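Local coordinates for class D beta-lactamase (Fusobacterium nucleatum subsp. polymorphum, PDB 4IED), which probably hydrolyses the beta-lactam ring of penicillin-type antibiotics to give a substituted beta-amino acid, as a class D serine beta-lactamase, at residues 64-67 against 68-72; 116-119 against 120-124. One frame throughout, in Å; residues are numbered along the deposited sequence. Where two conformers were deposited one is given.

In the fold
Both contacts show how a helix deals with backbone carbonyls where its regular bonding runs out. Interaction 1 lies at the C-terminal end of helix 62-69, where the backbone itself closes the last turn; interaction 2 lies midway along helix 108-130, where a kink interrupts the regular bonding and an arginine side chain and a water bond to two of the carbonyls there. Each is buried on one side and reaches the surface on the other. Interaction 1 is almost wholly backbone bonding with aliphatic flanks, whereas interaction 2 adds a charged group. The end of helix 62-69 and the loop after it pack on helix 108-130: Ile66 and Asn70 touch Leu118, and Ile72 touches Glu117 and Arg122.

Interaction 1 of 2, residues 64-67 against 68-72; sequences TLIG and LENGI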
loop_
_atom_site.group_PDB
_atom_site.type_symbol
_atom_site.label_atom_id
_atom_site.label_comp_id
_atom_site.label_asym_id
_atom_site.label_seq_id
_atom_site.Cartn_x
_atom_site.Cartn_y
_atom_site.Cartn_z
ATOM N N THR A 64 3.964 -9.401 0.984
ATOM C CA THR A 64 3.213 -10.538 1.552
ATOM C C THR A 64 2.773 -11.524 0.447
ATOM O O THR A 64 2.969 -12.742 0.579
ATOM C CB THR A 64 1.915 -10.066 2.211
ATOM O OG1 THR A 64 2.219 -9.041 3.227
ATOM C CG2 THR A 64 1.192 -11.227 2.895
ATOM N N LEU A 65 2.296 -10.968 -0.694
ATOM C CA LEU A 65 1.802 -11.860 -1.784
ATOM C C LEU A 65 2.910 -12.688 -2.339
ATOM O O LEU A 65 2.774 -13.903 -2.538
ATOM C CB LEU A 65 1.169 -10.993 -2.829
ATOM C CG LEU A 65 0.517 -11.650 -3.979
ATOM C CD1 LEU A 65 -0.623 -12.615 -3.602
ATOM C CD2 LEU A 65 0.069 -10.711 -5.060
ATOM N N ILE A 66 4.086 -12.095 -2.574
ATOM C CA ILE A 66 5.202 -12.849 -3.070
ATOM C C ILE A 66 5.697 -13.863 -2.063
ATOM O O ILE A 66 6.078 -14.999 -2.398
ATOM C CB ILE A 66 6.370 -11.914 -3.447
ATOM C CG1 ILE A 66 5.931 -10.976 -4.599
ATOM C CG2 ILE A 66 7.599 -12.641 -3.831
ATOM C CD1 ILE A 66 6.811 -9.738 -4.786
ATOM N N GLY A 67 5.704 -13.545 -0.780
ATOM C CA GLY A 67 6.060 -14.524 0.239
ATOM C C GLY A 67 5.156 -15.731 0.311
ATOM O O GLY A 67 5.626 -16.830 0.436
ATOM N N LEU A 68 3.842 -15.452 0.248
ATOM C CA LEU A 68 2.901 -16.578 0.178
ATOM C C LEU A 68 3.107 -17.406 -1.045
ATOM O O LEU A 68 3.071 -18.651 -0.938
ATOM C CB LEU A 68 1.465 -16.052 0.204
ATOM C CG LEU A 68 1.020 -15.356 1.522
ATOM C CD1 LEU A 68 -0.278 -14.619 1.224
ATOM C CD2 LEU A 68 0.936 -16.380 2.671
ATOM N N GLU A 69 3.323 -16.754 -2.200
ATOM C CA GLU A 69 3.407 -17.529 -3.459
ATOM C C GLU A 69 4.602 -18.496 -3.429
ATOM O O GLU A 69 4.560 -19.609 -3.981
ATOM C CB GLU A 69 3.485 -16.550 -4.649
ATOM C CG GLU A 69 3.153 -17.186 -5.975
ATOM C CD GLU A 69 1.658 -17.478 -6.239
ATOM O OE1 GLU A 69 0.822 -17.216 -5.423
ATOM O OE2 GLU A 69 1.472 -18.077 -7.306
ATOM N N ASN A 70 5.681 -18.070 -2.736
ATOM C CA ASN A 70 6.857 -18.868 -2.575
ATOM C C ASN A 70 6.856 -19.815 -1.378
ATOM O O ASN A 70 7.868 -20.460 -1.054
ATOM C CB ASN A 70 8.113 -17.992 -2.557
ATOM C CG ASN A 70 8.408 -17.402 -3.924
ATOM O OD1 ASN A 70 8.132 -16.198 -4.180
ATOM N ND2 ASN A 70 8.949 -18.149 -4.727
ATOM N N GLY A 71 5.753 -19.863 -0.669
ATOM C CA GLY A 71 5.722 -20.763 0.469
ATOM C C GLY A 71 6.652 -20.418 1.652
ATOM O O GLY A 71 7.010 -21.308 2.431
ATOM N N ILE A 72 6.987 -19.119 1.803
ATOM C CA ILE A 72 7.898 -18.765 2.903
ATOM C C ILE A 72 7.189 -19.010 4.240
ATOM O O ILE A 72 7.821 -19.383 5.220
ATOM C CB ILE A 72 8.352 -17.307 2.781
ATOM C CG1 ILE A 72 9.043 -17.031 1.421
ATOM C CG2 ILE A 72 9.244 -16.984 3.948
ATOM C CD1 ILE A 72 10.242 -17.882 1.109
#
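A Schellman motif closes helix 62-69, the helix that follows the carboxylated lysine at position 60, and its key bond runs from Ile72 N back to Gly67 O at 3.0 Å. Gly71 N returns to Leu68 O, also at 3.0 Å, and Gly71 makes the reversal with a positive phi of 67°, a conformation that glycine adopts more readily than residues with a side chain. Before the turn, the helical pattern is regular: Leu68 N meets Thr64 O at 2.9 Å in a nearly straight bond (170°), and Glu69 N and Asn70 N bond to the carbonyls of Leu65 and Ile66. The side chains of Thr64 and Leu68 lie side by side toward helix 173-182. Thr64 holds OG1 beside the backbone N (chi1 -56°), which puts CG2 anti to that N and beside Leu68 CD1, at 4.1 Å, while OG1 bonds to Tyr111 OH and to the carbonyl of the modified lysine. The carboxylate of Glu69 leads away from this turn, and its OE1 accepts bonds from Asn175 ND2 and the backbone N of Lys172. Past the reversal, Ile72 folds back over the last turn, its CB and CG1 each 3.6 Å from Gly67 O.

Interaction 2 of 2, residues 116-119 against 120-124; sequences RELG and KERMQ
Leu118 O is gripped by the side chain of Arg122 and by a water. Arg122 NE donates to it at 2.9 Å along an almost straight line (172°), arriving in the carbonyl plane on a lone pair, and the oxygen lies close to the guanidinium plane. The water donates to the same oxygen at 2.7 Å and accepts from Arg122 N at 2.9 Å, bridging the i to i+4 pair that a regular helix would bond directly. Arg122 NH2 reaches one carbonyl further back, to Glu117 O at 2.8 Å, with a more bent N-H angle of 137° and the donor tilted from the carbonyl plane; its bond to Leu118 O is weak. A bend at chi3 (-66°) turns the guanidinium back along the chain, and two carbonyls near its plane, both met at the same edge, should restrict its rotation.

The arrangement coincides with a kink of helix 108-130. Gly119 has a positive phi, and the N atoms of Lys120 and Glu121 make no bond to the preceding turn. Regular bonding returns with Met123 N to Gly119 O at 2.9 Å.

On the buried side, facing helix 62-69, Leu118 and Met123 cross at about a right angle, CD1 against CE at 3.6 Å. Bends at chi2 and chi3 of Met123 carry its methyl back to the leucine, and both side chains also touch Asn63. Lys120 instead runs out extended, and its NZ bonds to Gly138 O.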
loop_
_atom_site.group_PDB
_atom_site.type_symbol
_atom_site.label_atom_id
_atom_site.label_comp_id
_atom_site.label_asym_id
_atom_site.label_seq_id
_atom_site.Cartn_x
_atom_site.Cartn_y
_atom_site.Cartn_z
ATOM N N ARG A 116 14.569 -10.951 3.126
ATOM C CA ARG A 116 15.830 -11.691 3.120
ATOM C C ARG A 116 15.640 -13.164 2.785
ATOM O O ARG A 116 16.447 -13.754 2.040
ATOM C CB ARG A 116 16.523 -11.627 4.468
ATOM C CG ARG A 116 16.993 -10.257 4.794
ATOM C CD ARG A 116 17.708 -10.344 6.091
ATOM N NE ARG A 116 16.944 -10.761 7.254
ATOM C CZ ARG A 116 16.420 -9.927 8.124
ATOM N NH1 ARG A 116 16.508 -8.571 7.943
ATOM N NH2 ARG A 116 15.936 -10.448 9.255
ATOM N N GLU A 117 14.605 -13.805 3.374
ATOM C CA GLU A 117 14.356 -15.254 3.119
ATOM C C GLU A 117 13.992 -15.441 1.672
ATOM O O GLU A 117 14.417 -16.400 1.037
ATOM C CB GLU A 117 13.310 -15.782 4.090
ATOM C CG GLU A 117 13.866 -15.827 5.503
ATOM C CD GLU A 117 13.006 -16.480 6.514
ATOM O OE1 GLU A 117 13.333 -16.254 7.716
ATOM O OE2 GLU A 117 12.062 -17.225 6.118
ATOM N N LEU A 118 13.167 -14.549 1.110
ATOM C CA LEU A 118 12.880 -14.621 -0.330
ATOM C C LEU A 118 14.162 -14.597 -1.183
ATOM O O LEU A 118 14.364 -15.443 -2.026
ATOM C CB LEU A 118 11.926 -13.535 -0.771
ATOM C CG LEU A 118 10.442 -13.830 -0.448
ATOM C CD1 LEU A 118 9.682 -12.465 -0.524
ATOM C CD2 LEU A 118 9.825 -14.795 -1.412
ATOM N N GLY A 119 15.023 -13.668 -0.840
ATOM C CA GLY A 119 16.257 -13.449 -1.600
ATOM C C GLY A 119 16.064 -12.681 -2.877
ATOM O O GLY A 119 14.965 -12.583 -3.411
ATOM N N LYS A 120 17.168 -12.161 -3.438
ATOM C CA LYS A 120 17.041 -11.324 -4.609
ATOM C C LYS A 120 16.348 -11.970 -5.818
ATOM O O LYS A 120 15.526 -11.358 -6.535
ATOM C CB LYS A 120 18.394 -10.744 -4.984
ATOM C CG LYS A 120 18.294 -9.678 -6.074
ATOM C CD LYS A 120 19.531 -8.766 -6.275
ATOM C CE LYS A 120 19.224 -7.754 -7.349
ATOM N NZ LYS A 120 20.312 -6.844 -7.664
ATOM N N GLU A 121 16.748 -13.184 -6.136
ATOM C CA GLU A 121 16.209 -13.827 -7.309
ATOM C C GLU A 121 14.691 -13.982 -7.229
ATOM O O GLU A 121 13.963 -13.644 -8.165
ATOM C CB GLU A 121 16.895 -15.194 -7.577
ATOM C CG GLU A 121 16.360 -15.985 -8.746
ATOM C CD GLU A 121 17.144 -17.318 -9.018
ATOM O OE1 GLU A 121 17.617 -17.508 -10.146
ATOM O OE2 GLU A 121 17.287 -18.194 -8.143
ATOM N N ARG A 122 14.211 -14.471 -6.122
ATOM C CA ARG A 122 12.739 -14.731 -6.005
ATOM C C ARG A 122 12.012 -13.419 -5.839
ATOM O O ARG A 122 10.903 -13.229 -6.378
ATOM C CB ARG A 122 12.418 -15.651 -4.836
ATOM C CG ARG A 122 12.880 -17.074 -5.080
ATOM C CD ARG A 122 12.348 -18.075 -4.064
ATOM N NE ARG A 122 12.890 -17.796 -2.747
ATOM C CZ ARG A 122 12.705 -18.670 -1.745
ATOM N NH1 ARG A 122 11.940 -19.797 -1.906
ATOM N NH2 ARG A 122 13.277 -18.421 -0.595
ATOM N N MET A 123 12.606 -12.448 -5.161
ATOM C CA MET A 123 11.969 -11.184 -5.034
ATOM C C MET A 123 11.831 -10.508 -6.409
ATOM O O MET A 123 10.824 -9.944 -6.765
ATOM C CB MET A 123 12.755 -10.226 -4.099
ATOM C CG MET A 123 12.061 -8.917 -3.767
ATOM S SD MET A 123 10.471 -9.033 -2.903
ATOM C CE MET A 123 11.122 -9.252 -1.256
ATOM N N GLN A 124 12.925 -10.497 -7.180
ATOM C CA GLN A 124 12.904 -9.951 -8.537
ATOM C C GLN A 124 11.835 -10.603 -9.390
ATOM O O GLN A 124 11.102 -9.945 -10.131
ATOM C CB GLN A 124 14.269 -10.047 -9.197
ATOM C CG GLN A 124 14.297 -9.372 -10.535
ATOM C CD GLN A 124 14.341 -7.890 -10.413
ATOM O OE1 GLN A 124 13.337 -7.135 -10.759
ATOM N NE2 GLN A 124 15.391 -7.414 -9.902
HETATM O O HOH W 1 15.967 -15.773 -4.192
#